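Local coordinates for protein DNA endonuclease I-CeuI (Chlamydomonas eugametos, PDB 2EX5) that cuts DNA site-specifically as a magnesium-dependent homodimeric LAGLIDADG homing endonuclease, making a staggered cut near the intron insertion site to start intron homing, at residues I1-G5 and R89-G93; Y32-R37 and Y98-E102; N66-K70 and L179-M185. The protein carries 1 engineered substitution. One frame throughout, in Å; residues are numbered along the deposited sequence.

Interaction 1. Residues I1-G5 and R89-G93. Engineered in segment 89-93: Arg89 (natural residue Gln). With nucleotides of chain B.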
loop_
_atom_site.group_PDB
_atom_site.type_symbol
_atom_site.label_atom_id
_atom_site.label_comp_id
_atom_site.label_asym_id
_atom_site.label_seq_id
_atom_site.Cartn_x
_atom_site.Cartn_y
_atom_site.Cartn_z
ATOM N N ILE C 1 -11.477 14.737 -7.219
ATOM C CA ILE C 1 -11.720 13.338 -6.622
ATOM C C ILE C 1 -12.638 12.467 -7.486
ATOM O O ILE C 1 -13.858 12.583 -7.457
ATOM C CB ILE C 1 -12.158 13.355 -5.068
ATOM C CG1 ILE C 1 -11.046 13.952 -4.206
ATOM C CG2 ILE C 1 -12.503 11.939 -4.531
ATOM C CD1 ILE C 1 -11.579 14.628 -2.946
ATOM N N LEU C 2 -12.045 11.578 -8.253
ATOM C CA LEU C 2 -12.804 10.590 -9.022
ATOM C C LEU C 2 -13.411 9.442 -8.188
ATOM O O LEU C 2 -12.728 8.885 -7.299
ATOM C CB LEU C 2 -11.916 10.050 -10.166
ATOM C CG LEU C 2 -11.296 11.244 -10.919
ATOM C CD1 LEU C 2 -10.310 10.760 -11.963
ATOM C CD2 LEU C 2 -12.386 12.110 -11.576
ATOM N N LYS C 3 -14.692 9.116 -8.477
ATOM C CA LYS C 3 -15.435 7.995 -7.885
ATOM C C LYS C 3 -14.939 6.745 -8.517
ATOM O O LYS C 3 -14.436 6.795 -9.624
ATOM C CB LYS C 3 -16.981 8.115 -8.130
ATOM C CG LYS C 3 -17.654 9.349 -7.458
ATOM C CD LYS C 3 -19.173 9.568 -7.828
ATOM C CE LYS C 3 -19.460 10.122 -9.309
ATOM N NZ LYS C 3 -19.281 11.608 -9.472
ATOM N N PRO C 4 -15.124 5.587 -7.849
ATOM C CA PRO C 4 -14.853 4.305 -8.491
ATOM C C PRO C 4 -15.528 4.199 -9.842
ATOM O O PRO C 4 -16.724 4.390 -9.920
ATOM C CB PRO C 4 -15.504 3.298 -7.517
ATOM C CG PRO C 4 -15.365 3.960 -6.214
ATOM C CD PRO C 4 -15.629 5.398 -6.477
ATOM N N GLY C 5 -14.766 3.919 -10.889
ATOM C CA GLY C 5 -15.304 3.617 -12.220
ATOM C C GLY C 5 -15.232 4.790 -13.172
ATOM O O GLY C 5 -15.444 4.634 -14.374
ATOM N N ARG C 89 -0.359 4.532 -7.937
ATOM C CA ARG C 89 -1.404 5.100 -7.082
ATOM C C ARG C 89 -2.482 5.653 -7.984
ATOM O O ARG C 89 -2.191 6.263 -8.967
ATOM C CB ARG C 89 -0.787 6.224 -6.257
ATOM C CG ARG C 89 -1.534 6.773 -5.066
ATOM C CD ARG C 89 -2.010 5.818 -3.904
ATOM N NE ARG C 89 -2.870 6.615 -3.040
ATOM C CZ ARG C 89 -4.218 6.699 -3.098
ATOM N NH1 ARG C 89 -4.921 5.912 -3.878
ATOM N NH2 ARG C 89 -4.886 7.535 -2.272
ATOM N N HIS C 90 -3.726 5.439 -7.629
ATOM C CA HIS C 90 -4.822 6.154 -8.241
ATOM C C HIS C 90 -4.562 7.658 -8.209
ATOM O O HIS C 90 -4.038 8.213 -7.205
ATOM C CB HIS C 90 -6.077 5.814 -7.467
ATOM C CG HIS C 90 -7.310 6.471 -7.992
ATOM N ND1 HIS C 90 -8.288 5.784 -8.684
ATOM C CD2 HIS C 90 -7.703 7.764 -7.977
ATOM C CE1 HIS C 90 -9.270 6.607 -8.999
ATOM N NE2 HIS C 90 -8.928 7.815 -8.593
ATOM N N VAL C 91 -4.906 8.318 -9.307
ATOM C CA VAL C 91 -4.862 9.786 -9.371
ATOM C C VAL C 91 -5.298 10.587 -8.083
ATOM O O VAL C 91 -4.633 11.528 -7.706
ATOM C CB VAL C 91 -5.596 10.326 -10.583
ATOM C CG1 VAL C 91 -7.146 10.222 -10.421
ATOM C CG2 VAL C 91 -5.156 11.806 -10.744
ATOM N N ASN C 92 -6.371 10.216 -7.389
ATOM C CA ASN C 92 -6.705 10.878 -6.087
ATOM C C ASN C 92 -5.560 10.916 -5.032
ATOM O O ASN C 92 -5.618 11.688 -4.060
ATOM C CB ASN C 92 -7.940 10.290 -5.372
ATOM C CG ASN C 92 -9.138 10.188 -6.200
ATOM O OD1 ASN C 92 -9.207 10.751 -7.304
ATOM N ND2 ASN C 92 -10.118 9.372 -5.721
ATOM N N GLY C 93 -4.509 10.141 -5.230
ATOM C CA GLY C 93 -3.346 10.199 -4.362
ATOM C C GLY C 93 -2.034 10.642 -4.961
ATOM O O GLY C 93 -0.970 10.453 -4.337
ATOM P P DG B 15 -4.268 2.313 -5.375
ATOM O OP1 DG B 15 -4.018 1.881 -3.938
ATOM O OP2 DG B 15 -4.544 3.739 -5.685
ATOM O "O5'" DG B 15 -2.812 1.948 -5.984
ATOM C "C5'" DG B 15 -2.268 0.791 -6.540
ATOM C "C4'" DG B 15 -2.218 -0.449 -5.689
ATOM O "O4'" DG B 15 -2.892 -1.227 -6.674
ATOM C "C3'" DG B 15 -0.801 -1.033 -5.473
ATOM O "O3'" DG B 15 -0.986 -1.941 -4.436
ATOM C "C2'" DG B 15 -0.503 -1.569 -6.821
ATOM C "C1'" DG B 15 -1.910 -2.068 -7.178
ATOM N N9 DG B 15 -2.256 -2.289 -8.563
ATOM C C8 DG B 15 -2.647 -1.343 -9.492
ATOM N N7 DG B 15 -2.888 -1.831 -10.655
ATOM C C5 DG B 15 -2.681 -3.223 -10.464
ATOM C C6 DG B 15 -2.831 -4.242 -11.371
ATOM O O6 DG B 15 -3.217 -4.055 -12.495
ATOM N N1 DG B 15 -2.567 -5.533 -10.936
ATOM C C2 DG B 15 -2.175 -5.762 -9.654
ATOM N N2 DG B 15 -2.014 -7.049 -9.384
ATOM N N3 DG B 15 -2.032 -4.807 -8.699
ATOM C C4 DG B 15 -2.300 -3.544 -9.195
#
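The carboxamide of Asn92 lies against the backbone of Leu2 and grips it at both ends, an amide suited to the task because it carries a donor and an acceptor side by side. Asn92 ND2 gives a nearly straight bond to Leu2 O (3.1 Å, 176°), lying in the carbonyl plane on a lone pair and within the plane of the amide itself. Asn92 OD1 takes the N-H of Leu2 at 3.1 Å less squarely, with the donor tilted from the carbonyl plane. ND2 has a further acceptor in Glu148 of the second subunit, so this short 3-10 turn ties the N-terminal arm to the dimer partner as well. The arm runs ahead of helix 10-26, whereas the turn follows strand 79-90 of the LAGLIDADG sheet and leads into helix 94-104, with Gly93 as its N-cap. With CG anti to the carbonyl carbon (chi1 -50°), Leu2 carries CD1 to Val91 CG1, 3.6 Å away, the two side chains crossing at about a right angle. The edge of the His90 ring faces Leu2 CB. Next to the turn, OP2 of DG15 of chain B accepts bonds from His90 N (2.7 Å) and from NH1 of the engineered Arg89 (2.9 Å).

Interaction 2. Residues Y32-R37 and Y98-E102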
loop_
_atom_site.group_PDB
_atom_site.type_symbol
_atom_site.label_atom_id
_atom_site.label_comp_id
_atom_site.label_asym_id
_atom_site.label_seq_id
_atom_site.Cartn_x
_atom_site.Cartn_y
_atom_site.Cartn_z
ATOM N N TYR C 32 8.758 20.665 -14.761
ATOM C CA TYR C 32 7.918 19.426 -14.709
ATOM C C TYR C 32 7.143 19.464 -13.413
ATOM O O TYR C 32 5.975 19.406 -13.400
ATOM C CB TYR C 32 8.919 18.224 -14.697
ATOM C CG TYR C 32 8.292 16.898 -14.822
ATOM C CD1 TYR C 32 8.797 15.779 -14.086
ATOM C CD2 TYR C 32 7.172 16.711 -15.721
ATOM C CE1 TYR C 32 8.137 14.516 -14.210
ATOM C CE2 TYR C 32 6.509 15.429 -15.839
ATOM C CZ TYR C 32 7.015 14.347 -15.105
ATOM O OH TYR C 32 6.397 13.123 -15.252
ATOM N N LEU C 33 7.784 19.625 -12.277
ATOM C CA LEU C 33 7.035 19.762 -11.034
ATOM C C LEU C 33 5.885 20.837 -11.023
ATOM O O LEU C 33 4.763 20.591 -10.562
ATOM C CB LEU C 33 8.094 20.113 -9.994
ATOM C CG LEU C 33 9.145 19.005 -9.706
ATOM C CD1 LEU C 33 10.105 19.327 -8.550
ATOM C CD2 LEU C 33 8.489 17.721 -9.479
ATOM N N ILE C 34 6.166 22.023 -11.554
ATOM C CA ILE C 34 5.228 23.122 -11.665
ATOM C C ILE C 34 4.067 22.751 -12.520
ATOM O O ILE C 34 2.948 22.982 -12.159
ATOM C CB ILE C 34 5.900 24.366 -12.369
ATOM C CG1 ILE C 34 6.764 25.170 -11.392
ATOM C CG2 ILE C 34 4.794 25.393 -13.015
ATOM C CD1 ILE C 34 7.885 26.083 -12.176
ATOM N N ASP C 35 4.330 22.143 -13.658
ATOM C CA ASP C 35 3.244 21.660 -14.531
ATOM C C ASP C 35 2.342 20.603 -13.867
ATOM O O ASP C 35 1.120 20.607 -13.996
ATOM C CB ASP C 35 3.863 21.070 -15.823
ATOM C CG ASP C 35 4.466 22.133 -16.749
ATOM O OD1 ASP C 35 4.185 23.383 -16.626
ATOM O OD2 ASP C 35 5.238 21.684 -17.618
ATOM N N LEU C 36 2.956 19.689 -13.132
ATOM C CA LEU C 36 2.165 18.645 -12.435
ATOM C C LEU C 36 1.406 19.280 -11.309
ATOM O O LEU C 36 0.223 18.973 -11.111
ATOM C CB LEU C 36 3.062 17.483 -11.900
ATOM C CG LEU C 36 3.702 16.693 -13.059
ATOM C CD1 LEU C 36 5.013 16.073 -12.527
ATOM C CD2 LEU C 36 2.780 15.660 -13.731
ATOM N N ARG C 37 2.077 20.160 -10.552
ATOM C CA ARG C 37 1.346 20.853 -9.496
ATOM C C ARG C 37 0.120 21.480 -10.070
ATOM O O ARG C 37 -0.963 21.362 -9.519
ATOM C CB ARG C 37 2.176 21.904 -8.793
ATOM C CG ARG C 37 2.841 21.313 -7.588
ATOM C CD ARG C 37 3.429 22.320 -6.550
ATOM N NE ARG C 37 3.853 23.604 -7.097
ATOM C CZ ARG C 37 5.042 23.884 -7.647
ATOM N NH1 ARG C 37 6.005 22.962 -7.826
ATOM N NH2 ARG C 37 5.262 25.119 -8.061
ATOM N N TYR C 98 3.812 12.974 -6.065
ATOM C CA TYR C 98 4.503 14.282 -6.191
ATOM C C TYR C 98 5.579 14.437 -5.098
ATOM O O TYR C 98 6.746 14.739 -5.363
ATOM C CB TYR C 98 3.467 15.430 -6.188
ATOM C CG TYR C 98 4.125 16.755 -6.382
ATOM C CD1 TYR C 98 4.382 17.225 -7.650
ATOM C CD2 TYR C 98 4.543 17.526 -5.294
ATOM C CE1 TYR C 98 5.077 18.426 -7.861
ATOM C CE2 TYR C 98 5.203 18.738 -5.495
ATOM C CZ TYR C 98 5.438 19.171 -6.787
ATOM O OH TYR C 98 6.121 20.310 -7.018
ATOM N N LEU C 99 5.218 14.090 -3.891
ATOM C CA LEU C 99 6.236 14.010 -2.825
ATOM C C LEU C 99 7.420 13.124 -3.219
ATOM O O LEU C 99 8.567 13.591 -3.142
ATOM C CB LEU C 99 5.615 13.527 -1.522
ATOM C CG LEU C 99 5.992 13.876 -0.096
ATOM C CD1 LEU C 99 5.876 12.597 0.765
ATOM C CD2 LEU C 99 7.375 14.693 0.104
ATOM N N ALA C 100 7.203 11.849 -3.660
ATOM C CA ALA C 100 8.369 11.047 -4.149
ATOM C C ALA C 100 9.262 11.751 -5.186
ATOM O O ALA C 100 10.497 11.754 -5.081
ATOM C CB ALA C 100 7.890 9.710 -4.729
ATOM N N LEU C 101 8.629 12.302 -6.228
ATOM C CA LEU C 101 9.313 13.090 -7.306
ATOM C C LEU C 101 10.178 14.183 -6.691
ATOM O O LEU C 101 11.397 14.340 -6.941
ATOM C CB LEU C 101 8.198 13.700 -8.144
ATOM C CG LEU C 101 8.130 13.642 -9.672
ATOM C CD1 LEU C 101 8.560 12.261 -10.294
ATOM C CD2 LEU C 101 6.777 14.100 -10.174
ATOM N N GLU C 102 9.524 14.896 -5.770
ATOM C CA GLU C 102 10.168 15.981 -5.034
ATOM C C GLU C 102 11.349 15.448 -4.208
ATOM O O GLU C 102 12.421 16.021 -4.298
ATOM C CB GLU C 102 9.111 16.797 -4.272
ATOM C CG GLU C 102 9.641 18.039 -3.695
ATOM C CD GLU C 102 9.481 19.254 -4.559
ATOM O OE1 GLU C 102 10.502 19.755 -5.046
ATOM O OE2 GLU C 102 8.377 19.704 -4.757
#
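Tyr98 reaches across from helix 98-102 to Arg37 and Leu33 on helix 32-37, and its side chain can be followed outward. At CB the chain sets off toward the opposite helix, and with CG anti to the backbone N (chi1 -177°) the ring extends straight into the interface. Tyr98 CD1 comes to 4.5 Å from Leu36 CB, at the ring edge. Farther out on the same edge, Tyr98 CE1 has the carbonyl oxygen Leu33 O at 3.5 Å; Leu33 CD2 meets Tyr98 CE1 at 3.8 Å from out of the ring plane. Tyr98 CZ is met by Arg37 CG at 3.5 Å. Tyr98 OH then accepts a bond from Arg37 NH1 (2.8 Å, 162°) that lies in the guanidinium plane, while the two flat groups stand 77° apart. Tyrosine suits this place because the ring gives carbon surface to Leu33, Leu36 and the aliphatic part of Arg37, while the hydroxyl at its end accepts from the guanidinium. Alongside, Leu36 CD1 packs on Leu101 CD2 at 3.5 Å, and Leu33 CD1 lies by the carboxylate of Glu102, which is salt-bridged to Lys105. The segments run nearly antiparallel; helix 10-26 lies against Tyr32 and Leu36, strand 118-123 meets Leu101, and Ile42, in the loop after helix 29-40, touches Tyr98 and Arg37.

Interaction 3. Residues N66-K70 and L179-M185; sequences NISTK and LPIWDQM. With nucleotides of chain B.
With CG anti to the backbone N (chi1 156°), Trp182 swings its indole from the helix toward the strand, where Thr69, its OG1 anti to the carbonyl carbon (chi1 -68°), comes down on it. Thr69 CB stands 3.6 Å from the centroid of the five-membered ring of Trp182, 19° off the normal, a CH-pi contact over the face; Thr69 OG1 lies over that same face, 3.1 Å from CD1 of Trp182. Ile67 O approaches the indole edge in the ring plane, and Ile67 CG2 meets CD1 of Trp182 at 4.0 Å. Ile67 and Thr69 turn inward, apolar or beta-branched types that suit a strand packed beneath a helix, while the alternate residues Ser68 and Lys70 serve the DNA. A leucine in place of Trp182 would probably leave Thr69 without its flat partner and open a gap between strand and helix. One water lies 2.9 Å from both Ile67 O and Trp182 O and bridges the two backbones. On the DNA side, Ser68 OG, joined by the backbone N of Thr69, donates to OP2 of DC19 of chain B, while Lys70 NZ reaches N7 of DG20 of chain B at 2.6 Å, with a weak bond to O6. Such alternation, with one strand face turned to the DNA and the other covered by helices, is characteristic of the LAGLIDADG fold, whose antiparallel sheet forms a DNA-binding saddle.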
loop_
_atom_site.group_PDB
_atom_site.type_symbol
_atom_site.label_atom_id
_atom_site.label_comp_id
_atom_site.label_asym_id
_atom_site.label_seq_id
_atom_site.Cartn_x
_atom_site.Cartn_y
_atom_site.Cartn_z
ATOM N N ASN C 66 12.076 -3.974 -8.976
ATOM C CA ASN C 66 11.910 -5.252 -9.670
ATOM C C ASN C 66 12.923 -5.452 -10.768
ATOM O O ASN C 66 13.594 -4.497 -11.183
ATOM C CB ASN C 66 10.459 -5.423 -10.107
ATOM C CG ASN C 66 9.999 -4.280 -11.055
ATOM O OD1 ASN C 66 9.112 -3.460 -10.683
ATOM N ND2 ASN C 66 10.560 -4.268 -12.254
ATOM N N ILE C 67 13.118 -6.687 -11.188
ATOM C CA ILE C 67 14.112 -6.993 -12.170
ATOM C C ILE C 67 13.465 -7.854 -13.177
ATOM O O ILE C 67 12.932 -8.973 -12.874
ATOM C CB ILE C 67 15.402 -7.750 -11.501
ATOM C CG1 ILE C 67 16.165 -6.806 -10.533
ATOM C CG2 ILE C 67 16.417 -8.270 -12.646
ATOM C CD1 ILE C 67 16.917 -7.533 -9.464
ATOM N N SER C 68 13.532 -7.400 -14.408
ATOM C CA SER C 68 12.990 -8.145 -15.496
ATOM C C SER C 68 14.059 -8.777 -16.417
ATOM O O SER C 68 15.144 -8.204 -16.605
ATOM C CB SER C 68 12.016 -7.224 -16.200
ATOM O OG SER C 68 11.744 -7.825 -17.435
ATOM N N THR C 69 13.790 -9.984 -16.963
ATOM C CA THR C 69 14.746 -10.630 -17.815
ATOM C C THR C 69 14.059 -11.014 -19.077
ATOM O O THR C 69 13.123 -11.801 -19.056
ATOM C CB THR C 69 15.442 -11.848 -17.155
ATOM O OG1 THR C 69 16.264 -11.379 -16.111
ATOM C CG2 THR C 69 16.394 -12.588 -18.160
ATOM N N LYS C 70 14.555 -10.476 -20.197
ATOM C CA LYS C 70 13.769 -10.461 -21.436
ATOM C C LYS C 70 14.643 -10.576 -22.659
ATOM O O LYS C 70 15.803 -10.201 -22.657
ATOM C CB LYS C 70 12.933 -9.185 -21.503
ATOM C CG LYS C 70 13.875 -8.002 -21.282
ATOM C CD LYS C 70 13.258 -6.645 -21.560
ATOM C CE LYS C 70 12.318 -6.163 -20.500
ATOM N NZ LYS C 70 12.241 -4.723 -20.878
ATOM N N LEU C 179 21.968 -13.778 -13.114
ATOM C CA LEU C 179 20.711 -14.477 -13.327
ATOM C C LEU C 179 20.145 -15.099 -12.043
ATOM O O LEU C 179 18.908 -15.027 -11.780
ATOM C CB LEU C 179 20.887 -15.523 -14.448
ATOM C CG LEU C 179 20.342 -15.312 -15.858
ATOM C CD1 LEU C 179 19.744 -13.895 -16.117
ATOM C CD2 LEU C 179 21.279 -15.776 -16.996
ATOM N N PRO C 180 21.031 -15.679 -11.195
ATOM C CA PRO C 180 20.531 -16.209 -9.917
ATOM C C PRO C 180 19.943 -15.165 -9.003
ATOM O O PRO C 180 19.038 -15.466 -8.295
ATOM C CB PRO C 180 21.795 -16.825 -9.259
ATOM C CG PRO C 180 22.696 -17.197 -10.379
ATOM C CD PRO C 180 22.485 -15.985 -11.368
ATOM N N ILE C 181 20.468 -13.953 -8.955
ATOM C CA ILE C 181 19.754 -12.900 -8.167
ATOM C C ILE C 181 18.400 -12.575 -8.787
ATOM O O ILE C 181 17.399 -12.472 -8.064
ATOM C CB ILE C 181 20.582 -11.566 -8.099
ATOM C CG1 ILE C 181 21.858 -11.754 -7.278
ATOM C CG2 ILE C 181 19.725 -10.500 -7.541
ATOM C CD1 ILE C 181 22.970 -10.771 -7.761
ATOM N N TRP C 182 18.360 -12.361 -10.105
ATOM C CA TRP C 182 17.057 -12.197 -10.791
ATOM C C TRP C 182 16.020 -13.229 -10.420
ATOM O O TRP C 182 14.881 -12.922 -10.098
ATOM C CB TRP C 182 17.246 -12.199 -12.315
ATOM C CG TRP C 182 15.981 -12.610 -13.102
ATOM C CD1 TRP C 182 14.903 -11.849 -13.358
ATOM C CD2 TRP C 182 15.766 -13.847 -13.793
ATOM N NE1 TRP C 182 13.950 -12.561 -14.057
ATOM C CE2 TRP C 182 14.511 -13.766 -14.422
ATOM C CE3 TRP C 182 16.523 -15.025 -13.941
ATOM C CZ2 TRP C 182 13.959 -14.855 -15.170
ATOM C CZ3 TRP C 182 15.989 -16.079 -14.722
ATOM C CH2 TRP C 182 14.729 -15.988 -15.309
ATOM N N ASP C 183 16.443 -14.503 -10.517
ATOM C CA ASP C 183 15.605 -15.678 -10.232
ATOM C C ASP C 183 15.046 -15.640 -8.803
ATOM O O ASP C 183 13.894 -15.877 -8.606
ATOM C CB ASP C 183 16.500 -16.974 -10.341
ATOM C CG ASP C 183 15.742 -18.228 -9.919
ATOM O OD1 ASP C 183 14.682 -18.473 -10.510
ATOM O OD2 ASP C 183 16.198 -18.922 -8.987
ATOM N N GLN C 184 15.896 -15.380 -7.805
ATOM C CA GLN C 184 15.486 -15.287 -6.341
ATOM C C GLN C 184 14.510 -14.115 -6.104
ATOM O O GLN C 184 13.602 -14.182 -5.249
ATOM C CB GLN C 184 16.761 -15.058 -5.496
ATOM C CG GLN C 184 17.621 -16.289 -5.263
ATOM C CD GLN C 184 19.139 -16.034 -5.108
ATOM O OE1 GLN C 184 19.969 -16.831 -5.614
ATOM N NE2 GLN C 184 19.515 -14.965 -4.375
ATOM N N MET C 185 14.639 -13.037 -6.872
ATOM C CA MET C 185 13.681 -11.896 -6.675
ATOM C C MET C 185 12.392 -11.980 -7.453
ATOM O O MET C 185 11.479 -11.071 -7.309
ATOM C CB MET C 185 14.335 -10.577 -6.997
ATOM C CG MET C 185 15.669 -10.400 -6.317
ATOM S SD MET C 185 16.359 -8.846 -6.830
ATOM C CE MET C 185 15.101 -7.744 -6.047
ATOM P P DC B 19 9.344 -10.747 -17.116
ATOM O OP1 DC B 19 9.179 -12.232 -17.191
ATOM O OP2 DC B 19 10.788 -10.349 -16.882
ATOM O "O5'" DC B 19 8.738 -10.054 -18.374
ATOM C "C5'" DC B 19 7.371 -10.221 -18.671
ATOM C "C4'" DC B 19 7.171 -9.682 -20.090
ATOM O "O4'" DC B 19 6.947 -8.247 -19.980
ATOM C "C3'" DC B 19 8.371 -9.810 -21.003
ATOM O "O3'" DC B 19 7.793 -10.337 -22.218
ATOM C "C2'" DC B 19 8.942 -8.365 -21.134
ATOM C "C1'" DC B 19 7.733 -7.462 -20.821
ATOM N N1 DC B 19 8.011 -6.175 -19.988
ATOM C C2 DC B 19 7.594 -4.972 -20.493
ATOM O O2 DC B 19 7.059 -4.956 -21.632
ATOM N N3 DC B 19 7.867 -3.827 -19.789
ATOM C C4 DC B 19 8.510 -3.817 -18.639
ATOM N N4 DC B 19 8.678 -2.619 -18.038
ATOM C C5 DC B 19 8.937 -5.046 -18.085
ATOM C C6 DC B 19 8.682 -6.167 -18.794
ATOM P P DG B 20 8.485 -10.251 -23.670
ATOM O OP1 DG B 20 7.623 -11.153 -24.471
ATOM O OP2 DG B 20 9.944 -10.422 -23.718
ATOM O "O5'" DG B 20 8.056 -8.816 -24.284
ATOM C "C5'" DG B 20 6.699 -8.329 -24.572
ATOM C "C4'" DG B 20 6.958 -7.236 -25.592
ATOM O "O4'" DG B 20 7.195 -5.918 -24.971
ATOM C "C3'" DG B 20 8.155 -7.558 -26.528
ATOM O "O3'" DG B 20 7.637 -7.610 -27.855
ATOM C "C2'" DG B 20 9.159 -6.441 -26.373
ATOM C "C1'" DG B 20 8.428 -5.386 -25.535
ATOM N N9 DG B 20 9.127 -4.835 -24.375
ATOM C C8 DG B 20 9.838 -5.523 -23.447
ATOM N N7 DG B 20 10.268 -4.717 -22.507
ATOM C C5 DG B 20 9.838 -3.453 -22.864
ATOM C C6 DG B 20 10.066 -2.216 -22.229
ATOM O O6 DG B 20 10.664 -2.021 -21.170
ATOM N N1 DG B 20 9.496 -1.169 -22.886
ATOM C C2 DG B 20 8.803 -1.321 -24.031
ATOM N N2 DG B 20 8.305 -0.159 -24.521
ATOM N N3 DG B 20 8.618 -2.496 -24.667
ATOM C C4 DG B 20 9.138 -3.511 -23.993
ATOM P P DC B 18 8.723 -9.468 -10.558
ATOM O OP1 DC B 18 8.686 -10.894 -10.912
ATOM O OP2 DC B 18 9.504 -9.050 -9.389
ATOM O "O5'" DC B 18 9.383 -8.576 -11.699
ATOM C "C5'" DC B 18 9.548 -8.769 -13.148
ATOM C "C4'" DC B 18 8.230 -8.949 -13.906
ATOM O "O4'" DC B 18 7.382 -7.804 -13.691
ATOM C "C3'" DC B 18 8.349 -9.004 -15.424
ATOM O "O3'" DC B 18 8.535 -10.368 -15.796
ATOM C "C2'" DC B 18 7.040 -8.405 -15.998
ATOM C "C1'" DC B 18 6.709 -7.435 -14.883
ATOM N N1 DC B 18 6.875 -5.880 -15.043
ATOM C C2 DC B 18 6.046 -5.290 -15.975
ATOM O O2 DC B 18 5.403 -6.111 -16.595
ATOM N N3 DC B 18 6.008 -3.915 -16.178
ATOM C C4 DC B 18 6.777 -3.165 -15.396
ATOM N N4 DC B 18 6.719 -1.852 -15.644
ATOM C C5 DC B 18 7.668 -3.726 -14.422
ATOM C C6 DC B 18 7.709 -5.103 -14.265
HETATM O O HOH W 1 12.987 -10.768 -10.581
HETATM O O HOH W 2 11.960 -8.603 -9.401
#

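How the interactions relate
Interactions 1 and 3 reach the same antiparallel sheet, on its neighbouring strands 79-90 and 63-71, yet their centres lie 32 Å apart on opposite sides of the chain's centre. Interaction 1 meets a phosphate at DG15 of chain B, interaction 3 the phosphate of DC19 and the base of DG20, separate places along the target. Interaction 2, whose centre is 18 Å from that of interaction 1, is linked to it through the chain, since strand 79-90 leads into helix 94-104; its nearest atom is about 8 Å from the nucleic acid. Interactions 1 and 3 flank the metal sites: between side chains, His90 is about 8 Å from Glu62 and Ser68 about 5 Å from Asp82, with bound calcium ions about 11 and 9 Å away.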